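Local coordinates for protein transcriptional regulator (Pyrococcus horikoshii, PDB 1UDD) that is a TenA homologue of the TENA/THI-4/PQQC family, named as a transcriptional regulator, with a mainly helical fold, at residues Tyr42-Phe47 / Leu94-Glu99; Asn48-Leu53 / Val82-Tyr87; Val88-Glu93 / Ile156-Glu161. All blocks are in the same frame, centred on the assembly; numbering follows the deposited sequence.

Interaction 1: Tyr42-Phe47 / Leu94-Glu99; sequences YVLQDF and LDLTLE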
loop_
_atom_site.group_PDB
_atom_site.type_symbol
_atom_site.label_atom_id
_atom_site.label_comp_id
_atom_site.label_asym_id
_atom_site.label_seq_id
_atom_site.Cartn_x
_atom_site.Cartn_y
_atom_site.Cartn_z
ATOM N N TYR A 42 -9.371 -5.442 29.303
ATOM C CA TYR A 42 -9.966 -4.855 28.112
ATOM C C TYR A 42 -9.279 -3.534 27.769
ATOM O O TYR A 42 -8.792 -3.356 26.645
ATOM C CB TYR A 42 -11.474 -4.637 28.340
ATOM C CG TYR A 42 -12.140 -3.684 27.368
ATOM C CD1 TYR A 42 -12.276 -4.004 26.011
ATOM C CD2 TYR A 42 -12.612 -2.449 27.803
ATOM C CE1 TYR A 42 -12.866 -3.106 25.115
ATOM C CE2 TYR A 42 -13.197 -1.548 26.922
ATOM C CZ TYR A 42 -13.318 -1.882 25.581
ATOM O OH TYR A 42 -13.862 -0.965 24.717
ATOM N N VAL A 43 -9.228 -2.609 28.729
ATOM C CA VAL A 43 -8.588 -1.322 28.475
ATOM C C VAL A 43 -7.178 -1.548 27.940
ATOM O O VAL A 43 -6.766 -0.921 26.960
ATOM C CB VAL A 43 -8.529 -0.441 29.753
ATOM C CG1 VAL A 43 -7.676 0.805 29.493
ATOM C CG2 VAL A 43 -9.938 -0.015 30.160
ATOM N N LEU A 44 -6.448 -2.458 28.573
ATOM C CA LEU A 44 -5.087 -2.773 28.147
ATOM C C LEU A 44 -5.046 -3.165 26.669
ATOM O O LEU A 44 -4.197 -2.681 25.916
ATOM C CB LEU A 44 -4.515 -3.906 29.002
ATOM C CG LEU A 44 -3.481 -3.529 30.072
ATOM C CD1 LEU A 44 -3.964 -2.338 30.874
ATOM C CD2 LEU A 44 -3.229 -4.731 30.987
ATOM N N GLN A 45 -5.961 -4.039 26.259
ATOM C CA GLN A 45 -6.024 -4.485 24.875
ATOM C C GLN A 45 -6.413 -3.334 23.933
ATOM O O GLN A 45 -6.255 -3.452 22.717
ATOM C CB GLN A 45 -7.040 -5.620 24.732
ATOM C CG GLN A 45 -6.656 -6.939 25.387
ATOM C CD GLN A 45 -5.493 -7.630 24.698
ATOM O OE1 GLN A 45 -5.533 -7.897 23.493
ATOM N NE2 GLN A 45 -4.447 -7.935 25.466
ATOM N N ASP A 46 -6.905 -2.226 24.491
ATOM C CA ASP A 46 -7.306 -1.084 23.677
ATOM C C ASP A 46 -6.181 -0.289 23.030
ATOM O O ASP A 46 -6.426 0.437 22.063
ATOM C CB ASP A 46 -8.177 -0.112 24.472
ATOM C CG ASP A 46 -9.572 -0.642 24.702
ATOM O OD1 ASP A 46 -10.088 -1.378 23.835
ATOM O OD2 ASP A 46 -10.160 -0.317 25.752
ATOM N N PHE A 47 -4.958 -0.393 23.548
ATOM C CA PHE A 47 -3.866 0.355 22.933
ATOM C C PHE A 47 -3.698 -0.072 21.477
ATOM O O PHE A 47 -3.695 0.753 20.562
ATOM C CB PHE A 47 -2.543 0.120 23.655
ATOM C CG PHE A 47 -1.404 0.863 23.043
ATOM C CD1 PHE A 47 -1.353 2.253 23.112
ATOM C CD2 PHE A 47 -0.391 0.183 22.367
ATOM C CE1 PHE A 47 -0.302 2.961 22.512
ATOM C CE2 PHE A 47 0.665 0.881 21.764
ATOM C CZ PHE A 47 0.706 2.274 21.838
ATOM N N LEU A 94 -7.131 3.521 36.748
ATOM C CA LEU A 94 -7.028 2.076 36.983
ATOM C C LEU A 94 -5.653 1.641 37.500
ATOM O O LEU A 94 -5.353 0.448 37.545
ATOM C CB LEU A 94 -7.347 1.299 35.692
ATOM C CG LEU A 94 -8.753 1.398 35.079
ATOM C CD1 LEU A 94 -8.747 0.785 33.677
ATOM C CD2 LEU A 94 -9.758 0.692 35.970
ATOM N N ASP A 95 -4.826 2.609 37.896
ATOM C CA ASP A 95 -3.480 2.318 38.394
ATOM C C ASP A 95 -2.665 1.569 37.354
ATOM O O ASP A 95 -2.046 0.545 37.654
ATOM C CB ASP A 95 -3.527 1.484 39.676
ATOM C CG ASP A 95 -4.153 2.229 40.829
ATOM O OD1 ASP A 95 -3.678 3.345 41.140
ATOM O OD2 ASP A 95 -5.117 1.698 41.424
ATOM N N LEU A 96 -2.691 2.077 36.128
ATOM C CA LEU A 96 -1.938 1.503 35.022
ATOM C C LEU A 96 -1.270 2.669 34.329
ATOM O O LEU A 96 -1.687 3.818 34.508
ATOM C CB LEU A 96 -2.870 0.784 34.045
ATOM C CG LEU A 96 -3.526 -0.481 34.595
ATOM C CD1 LEU A 96 -4.616 -0.983 33.653
ATOM C CD2 LEU A 96 -2.443 -1.532 34.801
ATOM N N THR A 97 -0.232 2.383 33.554
ATOM C CA THR A 97 0.489 3.428 32.830
ATOM C C THR A 97 0.534 3.072 31.343
ATOM O O THR A 97 0.410 1.903 30.980
ATOM C CB THR A 97 1.951 3.563 33.331
ATOM O OG1 THR A 97 2.685 2.394 32.956
ATOM C CG2 THR A 97 1.993 3.706 34.844
ATOM N N LEU A 98 0.725 4.078 30.493
ATOM C CA LEU A 98 0.810 3.853 29.051
ATOM C C LEU A 98 1.834 2.742 28.808
ATOM O O LEU A 98 1.648 1.879 27.938
ATOM C CB LEU A 98 1.254 5.139 28.344
ATOM C CG LEU A 98 0.753 5.364 26.908
ATOM C CD1 LEU A 98 1.500 6.551 26.292
ATOM C CD2 LEU A 98 0.961 4.113 26.067
ATOM N N GLU A 99 2.900 2.760 29.605
ATOM C CA GLU A 99 3.967 1.773 29.506
ATOM C C GLU A 99 3.383 0.367 29.584
ATOM O O GLU A 99 3.741 -0.514 28.799
ATOM C CB GLU A 99 4.977 1.978 30.644
ATOM C CG GLU A 99 5.090 3.434 31.125
ATOM C CD GLU A 99 5.978 3.598 32.369
ATOM O OE1 GLU A 99 7.222 3.532 32.232
ATOM O OE2 GLU A 99 5.426 3.786 33.484
#
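Val43, which packs on Leu94, carries a carbonyl oxygen gripped from two directions: Asp46 N donates to Val43 O at 2.8 Å, and the hydroxyl of Tyr87 on helix 82-93 bonds to the same oxygen. No hydrogen bond joins 42-47 to 94-99 directly, so the contact itself is apolar, three side chains of a helix against Leu94 and Leu96 of the connection and Leu98 at the start of helix 98-103. Val43 and Leu94 meet tip to tip, CG2 of Val43 lying 3.8 Å from CD1 of Leu94. The torsions account for this: Leu94 CG is turned anti to the carbonyl carbon (chi1 -64°), and with chi2 at 169° its CD1 branch is carried out to the valine. One turn beyond Val43, the Phe47 ring receives the CD2 methyl of Leu98, 3.9 Å from CE1 and 4.2 Å from CD1 of Phe47, on an oblique approach. Between these pairs Leu44 and Leu96 cross at about a right angle through their CD1 methyls; the modelled separation there is too short for carbon atoms, and the exact placement is doubtful. Asp95, with positive phi (58°), is the C-prime residue of a Schellman motif that ends helix 82-93; the extended Leu96 and Thr97 then carry the chain on, spacing the three leucines along helix 36-63. Thr97 and Asp100 fit a capping box, since the threonine side chain caps a backbone N and Asp100 OD2 accepts from Thr97 N. The contact lays the connection between helices 82-93 and 98-103 along helix 36-63, whose Leu36, Phe39 and Lys40 also touch Leu94, while Phe47 makes an edge-to-face ring contact with Tyr66 of the second subunit.

Interaction 2: Asn48-Leu53 / Val82-Tyr87; sequences NYLVGL and VEVENY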
loop_
_atom_site.group_PDB
_atom_site.type_symbol
_atom_site.label_atom_id
_atom_site.label_comp_id
_atom_site.label_asym_id
_atom_site.label_seq_id
_atom_site.Cartn_x
_atom_site.Cartn_y
_atom_site.Cartn_z
ATOM N N ASN A 48 -3.562 -1.374 21.278
ATOM C CA ASN A 48 -3.387 -1.922 19.949
ATOM C C ASN A 48 -4.547 -1.544 19.030
ATOM O O ASN A 48 -4.371 -1.414 17.817
ATOM C CB ASN A 48 -3.275 -3.436 20.023
ATOM C CG ASN A 48 -2.743 -4.022 18.748
ATOM O OD1 ASN A 48 -1.624 -3.710 18.342
ATOM N ND2 ASN A 48 -3.539 -4.870 18.095
ATOM N N TYR A 49 -5.729 -1.384 19.617
ATOM C CA TYR A 49 -6.930 -1.018 18.882
ATOM C C TYR A 49 -6.792 0.448 18.462
ATOM O O TYR A 49 -7.076 0.814 17.320
ATOM C CB TYR A 49 -8.154 -1.219 19.792
ATOM C CG TYR A 49 -9.512 -1.207 19.102
ATOM C CD1 TYR A 49 -10.521 -2.090 19.506
ATOM C CD2 TYR A 49 -9.812 -0.286 18.096
ATOM C CE1 TYR A 49 -11.794 -2.055 18.932
ATOM C CE2 TYR A 49 -11.086 -0.243 17.514
ATOM C CZ TYR A 49 -12.067 -1.130 17.941
ATOM O OH TYR A 49 -13.331 -1.070 17.400
ATOM N N LEU A 50 -6.337 1.268 19.403
ATOM C CA LEU A 50 -6.136 2.695 19.196
ATOM C C LEU A 50 -5.137 2.919 18.058
ATOM O O LEU A 50 -5.376 3.729 17.150
ATOM C CB LEU A 50 -5.623 3.304 20.503
ATOM C CG LEU A 50 -5.278 4.782 20.630
ATOM C CD1 LEU A 50 -4.912 5.069 22.080
ATOM C CD2 LEU A 50 -4.127 5.149 19.709
ATOM N N VAL A 51 -4.017 2.202 18.117
ATOM C CA VAL A 51 -2.995 2.306 17.091
ATOM C C VAL A 51 -3.533 1.756 15.753
ATOM O O VAL A 51 -3.402 2.397 14.714
ATOM C CB VAL A 51 -1.699 1.525 17.508
ATOM C CG1 VAL A 51 -0.685 1.522 16.365
ATOM C CG2 VAL A 51 -1.073 2.172 18.740
ATOM N N GLY A 52 -4.158 0.584 15.792
ATOM C CA GLY A 52 -4.683 -0.025 14.576
ATOM C C GLY A 52 -5.727 0.815 13.853
ATOM O O GLY A 52 -5.747 0.880 12.616
ATOM N N LEU A 53 -6.615 1.440 14.617
ATOM C CA LEU A 53 -7.648 2.290 14.031
ATOM C C LEU A 53 -6.934 3.442 13.326
ATOM O O LEU A 53 -7.323 3.871 12.242
ATOM C CB LEU A 53 -8.559 2.828 15.128
ATOM C CG LEU A 53 -9.959 3.327 14.762
ATOM C CD1 LEU A 53 -10.770 2.170 14.188
ATOM C CD2 LEU A 53 -10.654 3.893 16.016
ATOM N N VAL A 82 -5.367 13.441 21.119
ATOM C CA VAL A 82 -6.428 13.713 22.078
ATOM C C VAL A 82 -6.845 12.423 22.779
ATOM O O VAL A 82 -6.941 12.382 24.002
ATOM C CB VAL A 82 -7.670 14.294 21.374
ATOM C CG1 VAL A 82 -8.741 14.611 22.394
ATOM C CG2 VAL A 82 -7.294 15.532 20.570
ATOM N N GLU A 83 -7.086 11.369 21.997
ATOM C CA GLU A 83 -7.527 10.090 22.542
ATOM C C GLU A 83 -6.471 9.325 23.334
ATOM O O GLU A 83 -6.806 8.574 24.251
ATOM C CB GLU A 83 -8.085 9.193 21.429
ATOM C CG GLU A 83 -9.358 9.723 20.809
ATOM C CD GLU A 83 -10.385 10.108 21.854
ATOM O OE1 GLU A 83 -10.758 9.243 22.668
ATOM O OE2 GLU A 83 -10.819 11.274 21.865
ATOM N N VAL A 84 -5.203 9.477 22.971
ATOM C CA VAL A 84 -4.157 8.814 23.732
ATOM C C VAL A 84 -4.119 9.509 25.101
ATOM O O VAL A 84 -3.907 8.863 26.132
ATOM C CB VAL A 84 -2.790 8.933 23.036
ATOM C CG1 VAL A 84 -1.677 8.682 24.039
ATOM C CG2 VAL A 84 -2.703 7.924 21.898
ATOM N N GLU A 85 -4.352 10.820 25.107
ATOM C CA GLU A 85 -4.366 11.581 26.357
ATOM C C GLU A 85 -5.502 11.118 27.262
ATOM O O GLU A 85 -5.305 10.943 28.472
ATOM C CB GLU A 85 -4.495 13.081 26.081
ATOM C CG GLU A 85 -3.182 13.715 25.627
ATOM C CD GLU A 85 -3.330 15.174 25.219
ATOM O OE1 GLU A 85 -3.783 15.984 26.060
ATOM O OE2 GLU A 85 -2.987 15.507 24.060
ATOM N N ASN A 86 -6.688 10.932 26.678
ATOM C CA ASN A 86 -7.845 10.455 27.425
ATOM C C ASN A 86 -7.588 9.034 27.901
ATOM O O ASN A 86 -7.897 8.685 29.036
ATOM C CB ASN A 86 -9.092 10.452 26.550
ATOM C CG ASN A 86 -9.529 11.839 26.154
ATOM O OD1 ASN A 86 -9.594 12.741 26.986
ATOM N ND2 ASN A 86 -9.848 12.018 24.879
ATOM N N TYR A 87 -7.022 8.214 27.017
ATOM C CA TYR A 87 -6.718 6.827 27.329
ATOM C C TYR A 87 -5.744 6.768 28.499
ATOM O O TYR A 87 -5.872 5.907 29.372
ATOM C CB TYR A 87 -6.121 6.143 26.101
ATOM C CG TYR A 87 -5.723 4.699 26.281
ATOM C CD1 TYR A 87 -6.664 3.720 26.587
ATOM C CD2 TYR A 87 -4.398 4.302 26.093
ATOM C CE1 TYR A 87 -6.292 2.377 26.699
ATOM C CE2 TYR A 87 -4.012 2.961 26.199
ATOM C CZ TYR A 87 -4.960 2.008 26.505
ATOM O OH TYR A 87 -4.558 0.693 26.636
#
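The Tyr87 ring is met by Leu50 at its CD2 corner, where Leu50 CD1 approaches obliquely to 4.1 Å from Tyr87 CD2; Asp46, a turn earlier on helix 36-63, touches the ring at CE1, and Phe47 also packs on it. The phenol OH has its partner beyond the two segments, in Val43, so the ring is held at its far end while CD2 receives the leucine methyl. Leu50 is the hub on its helix. It runs out with CG opposite its backbone N (chi1 179°), and both of its methyls then bear on one methyl of Val84: CG2 of Val84 is 3.6 Å from Leu50 CD1 and 3.8 Å from Leu50 CD2. The two side chains cross at about a right angle, the fork of the leucine straddling the single valine branch. With chi1 at 160°, Val84 has CG1 anti to the backbone N and CG2 beside it, and it is CG2 that meets Leu50. The nearest backbones are those of Leu50 and Val84, with CA atoms 7.9 Å apart, and all three touching residues are buried. Glu83 starts from the side of its helix that faces Leu50 but bends back, and its OE2 takes only a weak bond from Asn86 ND2, with an N-H...O angle of 124°. No hydrogen bond crosses between the segments and the touching atoms are all carbons, so the interface is hydrocarbon, and small, burying 130 Å² in all. This is plain helix-to-helix packing within the all-helical fold: helix 36-63 lies with Leu50 against helix 82-93 and with Leu53 and Tyr49 against helices 108-123 and 126-146. At the margin, Tyr66 of the second subunit packs on Val84, and Met69 of that subunit on Val51, which places the contact beside the subunit interface.

Interaction 3: Val88-Glu93 / Ile156-Glu161; sequences VKLLKE and IKIYRE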
loop_
_atom_site.group_PDB
_atom_site.type_symbol
_atom_site.label_atom_id
_atom_site.label_comp_id
_atom_site.label_asym_id
_atom_site.label_seq_id
_atom_site.Cartn_x
_atom_site.Cartn_y
_atom_site.Cartn_z
ATOM N N VAL A 88 -4.776 7.684 28.518
ATOM C CA VAL A 88 -3.802 7.724 29.604
ATOM C C VAL A 88 -4.501 8.065 30.922
ATOM O O VAL A 88 -4.203 7.464 31.958
ATOM C CB VAL A 88 -2.679 8.757 29.326
ATOM C CG1 VAL A 88 -1.888 9.053 30.608
ATOM C CG2 VAL A 88 -1.741 8.207 28.264
ATOM N N LYS A 89 -5.434 9.018 30.877
ATOM C CA LYS A 89 -6.178 9.417 32.073
ATOM C C LYS A 89 -6.992 8.247 32.607
ATOM O O LYS A 89 -7.108 8.064 33.823
ATOM C CB LYS A 89 -7.110 10.598 31.778
ATOM C CG LYS A 89 -6.384 11.894 31.485
ATOM C CD LYS A 89 -7.327 13.093 31.427
ATOM C CE LYS A 89 -6.570 14.358 31.025
ATOM N NZ LYS A 89 -7.453 15.559 30.872
ATOM N N LEU A 90 -7.558 7.458 31.695
ATOM C CA LEU A 90 -8.341 6.287 32.076
ATOM C C LEU A 90 -7.404 5.257 32.697
ATOM O O LEU A 90 -7.705 4.681 33.747
ATOM C CB LEU A 90 -9.035 5.680 30.852
ATOM C CG LEU A 90 -9.671 4.294 31.010
ATOM C CD1 LEU A 90 -10.678 4.291 32.170
ATOM C CD2 LEU A 90 -10.351 3.908 29.695
ATOM N N LEU A 91 -6.271 5.022 32.041
ATOM C CA LEU A 91 -5.282 4.072 32.546
ATOM C C LEU A 91 -4.873 4.442 33.969
ATOM O O LEU A 91 -4.662 3.567 34.816
ATOM C CB LEU A 91 -4.036 4.086 31.664
ATOM C CG LEU A 91 -4.156 3.477 30.269
ATOM C CD1 LEU A 91 -2.922 3.846 29.469
ATOM C CD2 LEU A 91 -4.324 1.958 30.362
ATOM N N LYS A 92 -4.758 5.745 34.219
ATOM C CA LYS A 92 -4.364 6.242 35.527
ATOM C C LYS A 92 -5.382 5.834 36.588
ATOM O O LYS A 92 -5.025 5.213 37.593
ATOM C CB LYS A 92 -4.207 7.765 35.499
ATOM C CG LYS A 92 -3.707 8.345 36.824
ATOM C CD LYS A 92 -3.179 9.775 36.687
ATOM C CE LYS A 92 -2.431 10.209 37.953
ATOM N NZ LYS A 92 -1.869 11.592 37.854
ATOM N N GLU A 93 -6.649 6.176 36.360
ATOM C CA GLU A 93 -7.711 5.826 37.295
ATOM C C GLU A 93 -7.649 4.342 37.657
ATOM O O GLU A 93 -8.068 3.948 38.745
ATOM C CB GLU A 93 -9.086 6.122 36.689
ATOM C CG GLU A 93 -9.300 7.550 36.257
ATOM C CD GLU A 93 -10.641 7.747 35.575
ATOM O OE1 GLU A 93 -10.981 6.945 34.678
ATOM O OE2 GLU A 93 -11.357 8.709 35.926
ATOM N N ILE A 156 -20.321 2.256 39.566
ATOM C CA ILE A 156 -18.908 2.540 39.332
ATOM C C ILE A 156 -18.605 3.761 38.453
ATOM O O ILE A 156 -18.809 3.733 37.235
ATOM C CB ILE A 156 -18.230 1.298 38.734
ATOM C CG1 ILE A 156 -18.673 0.057 39.522
ATOM C CG2 ILE A 156 -16.724 1.459 38.788
ATOM C CD1 ILE A 156 -18.079 -1.265 39.045
ATOM N N LYS A 157 -18.083 4.818 39.078
ATOM C CA LYS A 157 -17.768 6.067 38.382
ATOM C C LYS A 157 -16.921 5.949 37.122
ATOM O O LYS A 157 -17.185 6.635 36.132
ATOM C CB LYS A 157 -17.087 7.060 39.330
ATOM C CG LYS A 157 -16.774 8.412 38.682
ATOM C CD LYS A 157 -16.470 9.482 39.723
ATOM C CE LYS A 157 -16.424 10.873 39.096
ATOM N NZ LYS A 157 -16.465 11.982 40.102
ATOM N N ILE A 158 -15.898 5.104 37.162
ATOM C CA ILE A 158 -15.026 4.932 36.006
ATOM C C ILE A 158 -15.822 4.396 34.819
ATOM O O ILE A 158 -15.660 4.867 33.693
ATOM C CB ILE A 158 -13.848 3.977 36.320
ATOM C CG1 ILE A 158 -12.874 4.662 37.285
ATOM C CG2 ILE A 158 -13.114 3.601 35.033
ATOM C CD1 ILE A 158 -11.652 3.839 37.597
ATOM N N TYR A 159 -16.682 3.413 35.076
ATOM C CA TYR A 159 -17.507 2.852 34.021
ATOM C C TYR A 159 -18.446 3.924 33.476
ATOM O O TYR A 159 -18.690 3.986 32.272
ATOM C CB TYR A 159 -18.336 1.681 34.543
ATOM C CG TYR A 159 -17.537 0.468 34.924
ATOM C CD1 TYR A 159 -16.166 0.404 34.689
ATOM C CD2 TYR A 159 -18.152 -0.627 35.527
ATOM C CE1 TYR A 159 -15.427 -0.721 35.051
ATOM C CE2 TYR A 159 -17.425 -1.754 35.891
ATOM C CZ TYR A 159 -16.065 -1.795 35.656
ATOM O OH TYR A 159 -15.336 -2.893 36.059
ATOM N N ARG A 160 -18.973 4.771 34.356
ATOM C CA ARG A 160 -19.887 5.819 33.912
ATOM C C ARG A 160 -19.184 6.819 33.018
ATOM O O ARG A 160 -19.707 7.194 31.973
ATOM C CB ARG A 160 -20.508 6.567 35.093
ATOM C CG ARG A 160 -21.513 5.771 35.907
ATOM C CD ARG A 160 -22.438 6.715 36.667
ATOM N NE ARG A 160 -21.699 7.656 37.502
ATOM C CZ ARG A 160 -21.173 7.357 38.684
ATOM N NH1 ARG A 160 -21.306 6.137 39.186
ATOM N NH2 ARG A 160 -20.505 8.280 39.360
ATOM N N GLU A 161 -18.005 7.265 33.432
ATOM C CA GLU A 161 -17.258 8.224 32.639
ATOM C C GLU A 161 -17.012 7.580 31.276
ATOM O O GLU A 161 -17.315 8.158 30.233
ATOM C CB GLU A 161 -15.918 8.542 33.310
ATOM C CG GLU A 161 -16.011 8.887 34.792
ATOM C CD GLU A 161 -14.663 9.284 35.388
ATOM O OE1 GLU A 161 -14.222 10.431 35.154
ATOM O OE2 GLU A 161 -14.043 8.445 36.080
#
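Leu90 and Glu93 pack on Ile158 and Glu161 in a surface contact between two antiparallel helices, the C-terminal end of helix 82-93 and the opening turns of helix 157-164. Over the short segments the axes approach to 11.3 Å with an angle of 166° between their directions, and the closest CA pair, Glu93 with Ile158, is 7.5 Å apart. Ile158 is the central side chain and uses both of its branches. Its first torsion (chi1 -70°) sets CG1 opposite the carbonyl carbon, and CD1 at the end of that branch reaches the base of Glu93, 3.6 Å from CB of Glu93; the CG2 branch turns instead to Leu90, 3.8 Å from CD1 of Leu90. Glu93 and Ile158 run antiparallel alongside each other, so that while CB of Glu93 meets CD1 of Ile158 its carboxylate lies beside CG1. In the all-helical TENA/THI-4/PQQC fold this joins the short helix 157-164 to the end of helix 82-93, and Ile158 continues the apolar patch onto Phe39 of helix 36-63 and onto Leu94. Ile156 takes the N-cap position of helix 157-164 and lays its CG2 over a face of the Tyr159 ring; Tyr159 meets Phe39 edge-to-face and bonds through its OH to Leu34 O. Beyond the hydrocarbon, the extended chain of Glu93 brings its carboxylate to that of Glu161, each reaching out from its own helix. The position of Glu161 is somewhat doubtful, since its CG clashes in the model with the backbone oxygen of Lys157. As modelled, Glu93 OE2 and Glu161 OE2 are 2.7 Å apart, with the two carboxylate planes inclined by 55°; if that placement holds, one of the acids may carry a proton.

Overall arrangement
Interactions 2 and 3 lie on helix 82-93, and interaction 1 on the connection beyond its end. Interactions 1 and 2, with centres about 10 Å apart, share helix 36-63 and are coupled by Tyr87, whose OH lies 2.8 Å from Val43 O. Interaction 3 lies about 11 Å from interaction 1, centre to centre, and joins it where the helix ends: Leu96 N is 2.8 Å from Leu91 O, a probable hydrogen bond, and Leu91 CD2 packs 3.6 Å from Val43 CG1. Interactions 2 and 3 are about 15 Å apart between centres and meet only through adjoining sequence. Burial falls from interaction 2, wholly buried, through interaction 1 to interaction 3 at the surface.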